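Local coordinates for protein TipC2 (Streptococcus intermedius B196, PDB 6DHX) that probably acts as an immunity protein that protects its bacterial producer from an antibacterial toxin exported by the type VII secretion system, at residues I21-I25 and W170-S176. Sequence-based numbering, arbitrary orientation.
Sequences IFDEI and WCSIYKS
Glu-24 reaches from the first turn of its helix to the indole of Trp-170 and the hydroxyl of Ser-176. Its CB points toward the other segment, and CG is anti to the backbone N (chi1 -170°) with the chain extended to CD. Glu-24 CG touches Tyr-174 CE2 at 3.3 Å. Glu-24 CD sits at the indole edge, where OE1 accepts two bonds. Trp-170 NE1 gives one of 2.8 Å, almost within its ring plane, on the anti side of Glu-24 OE1 and 18° out of the carboxylate plane, with an N-H...O angle of 158°. Ser-176 OG, a short hydroxyl donor, gives the other, 2.6 Å long, to the syn lone pair of Glu-24 OE1. OE2 accepts from Lys-177 N; glutamate suits the place because its extended chain carries two acceptor oxygens to these donors. Tryptophan offers an N-H at the edge of a broad apolar face: Ile-25 CG1 makes a CH-pi contact 3.4 Å from the centroid of the Trp-170 five-membered ring, and Tyr-174 CB lies over the opposite face, offset toward the rim. The CG1-CD1 arm of Ile-21 brings CG1 near Trp-170 CD1 and CD1 4.1 Å from Cys-171 SG. The contact joins the start of helix 21-32 to the last part of helix 151-173, whose Leu-167 also touches both isoleucines, and the loop that follows it, while Phe-22 turns away to pack on strand 89-99.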
loop_
_atom_site.group_PDB
_atom_site.type_symbol
_atom_site.label_atom_id
_atom_site.label_comp_id
_atom_site.label_asym_id
_atom_site.label_seq_id
_atom_site.Cartn_x
_atom_site.Cartn_y
_atom_site.Cartn_z
ATOM N N ILE A 21 -4.837 3.811 12.323
ATOM C CA ILE A 21 -3.601 4.347 11.783
ATOM C C ILE A 21 -3.755 4.753 10.330
ATOM O O ILE A 21 -3.057 5.672 9.869
ATOM C CB ILE A 21 -2.449 3.327 11.958
ATOM C CG1 ILE A 21 -1.113 3.988 11.658
ATOM C CG2 ILE A 21 -2.695 2.050 11.065
ATOM C CD1 ILE A 21 0.096 3.176 12.216
ATOM N N PHE A 22 -4.663 4.117 9.585
ATOM C CA PHE A 22 -4.852 4.476 8.183
ATOM C C PHE A 22 -5.588 5.809 8.065
ATOM O O PHE A 22 -5.253 6.617 7.199
ATOM C CB PHE A 22 -5.612 3.358 7.436
ATOM C CG PHE A 22 -4.913 2.017 7.603
ATOM C CD1 PHE A 22 -3.696 1.786 6.944
ATOM C CD2 PHE A 22 -5.378 1.094 8.506
ATOM C CE1 PHE A 22 -2.967 0.609 7.167
ATOM C CE2 PHE A 22 -4.649 -0.109 8.746
ATOM C CZ PHE A 22 -3.446 -0.334 8.064
ATOM N N ASP A 23 -6.599 6.040 8.911
ATOM C CA ASP A 23 -7.197 7.382 8.990
ATOM C C ASP A 23 -6.126 8.427 9.286
ATOM O O ASP A 23 -6.180 9.556 8.795
ATOM C CB ASP A 23 -8.227 7.492 10.121
ATOM C CG ASP A 23 -9.549 6.807 9.834
ATOM O OD1 ASP A 23 -9.950 6.589 8.670
ATOM O OD2 ASP A 23 -10.248 6.506 10.847
ATOM N N GLU A 24 -5.216 8.111 10.198
ATOM C CA GLU A 24 -4.216 9.091 10.587
ATOM C C GLU A 24 -3.335 9.464 9.393
ATOM O O GLU A 24 -3.108 10.650 9.102
ATOM C CB GLU A 24 -3.425 8.483 11.753
ATOM C CG GLU A 24 -2.519 9.362 12.473
ATOM C CD GLU A 24 -1.821 8.569 13.579
ATOM O OE1 GLU A 24 -0.868 7.843 13.220
ATOM O OE2 GLU A 24 -2.257 8.668 14.754
ATOM N N ILE A 25 -2.864 8.461 8.658
ATOM C CA ILE A 25 -2.083 8.710 7.445
ATOM C C ILE A 25 -2.901 9.487 6.410
ATOM O O ILE A 25 -2.401 10.457 5.814
ATOM C CB ILE A 25 -1.567 7.391 6.839
ATOM C CG1 ILE A 25 -0.588 6.688 7.805
ATOM C CG2 ILE A 25 -0.869 7.674 5.484
ATOM C CD1 ILE A 25 -0.335 5.140 7.438
ATOM N N TRP A 170 5.939 5.556 9.052
ATOM C CA TRP A 170 4.945 6.561 9.431
ATOM C C TRP A 170 5.144 7.003 10.865
ATOM O O TRP A 170 5.147 8.209 11.173
ATOM C CB TRP A 170 3.526 5.974 9.285
ATOM C CG TRP A 170 2.490 6.959 9.764
ATOM C CD1 TRP A 170 1.699 6.870 10.895
ATOM C CD2 TRP A 170 2.166 8.212 9.136
ATOM N NE1 TRP A 170 0.901 8.002 10.993
ATOM C CE2 TRP A 170 1.162 8.834 9.933
ATOM C CE3 TRP A 170 2.619 8.854 7.972
ATOM C CZ2 TRP A 170 0.584 10.070 9.592
ATOM C CZ3 TRP A 170 2.035 10.119 7.620
ATOM C CH2 TRP A 170 1.040 10.696 8.430
ATOM N N CYS A 171 5.322 6.024 11.773
ATOM C CA CYS A 171 5.501 6.375 13.186
ATOM C C CYS A 171 6.837 7.069 13.456
ATOM O O CYS A 171 6.973 7.717 14.503
ATOM C CB CYS A 171 5.350 5.122 14.098
ATOM S SG CYS A 171 3.606 4.448 13.934
ATOM N N SER A 172 7.772 7.055 12.508
ATOM C CA SER A 172 9.015 7.808 12.670
ATOM C C SER A 172 8.891 9.270 12.256
ATOM O O SER A 172 9.755 10.069 12.633
ATOM C CB SER A 172 10.141 7.171 11.839
ATOM O OG SER A 172 10.064 7.543 10.475
ATOM N N ILE A 173 7.879 9.636 11.459
ATOM C CA ILE A 173 7.715 11.039 11.062
ATOM C C ILE A 173 6.476 11.692 11.659
ATOM O O ILE A 173 6.363 12.924 11.608
ATOM C CB ILE A 173 7.671 11.185 9.530
ATOM C CG1 ILE A 173 6.416 10.485 8.997
ATOM C CG2 ILE A 173 8.905 10.583 8.916
ATOM C CD1 ILE A 173 6.279 10.660 7.494
ATOM N N TYR A 174 5.567 10.925 12.243
ATOM C CA TYR A 174 4.339 11.421 12.851
ATOM C C TYR A 174 4.172 10.794 14.233
ATOM O O TYR A 174 4.370 9.591 14.384
ATOM C CB TYR A 174 3.134 11.047 11.962
ATOM C CG TYR A 174 1.856 11.656 12.462
ATOM C CD1 TYR A 174 1.590 13.007 12.226
ATOM C CD2 TYR A 174 0.925 10.900 13.177
ATOM C CE1 TYR A 174 0.448 13.593 12.673
ATOM C CE2 TYR A 174 -0.249 11.491 13.656
ATOM C CZ TYR A 174 -0.474 12.848 13.378
ATOM O OH TYR A 174 -1.602 13.510 13.813
ATOM N N LYS A 175 3.800 11.592 15.240
ATOM C CA LYS A 175 3.607 11.029 16.588
ATOM C C LYS A 175 2.253 10.311 16.622
ATOM O O LYS A 175 1.220 10.843 17.025
ATOM C CB LYS A 175 3.732 12.111 17.654
ATOM C CG LYS A 175 4.047 11.512 19.028
ATOM C CD LYS A 175 3.899 12.555 20.121
ATOM C CE LYS A 175 4.159 11.983 21.491
ATOM N NZ LYS A 175 4.046 13.095 22.488
ATOM N N SER A 176 2.261 9.065 16.167
ATOM C CA SER A 176 1.017 8.327 15.969
ATOM C C SER A 176 0.338 8.001 17.295
ATOM O O SER A 176 0.992 7.755 18.316
ATOM C CB SER A 176 1.294 7.017 15.208
ATOM O OG SER A 176 0.090 6.272 14.986
#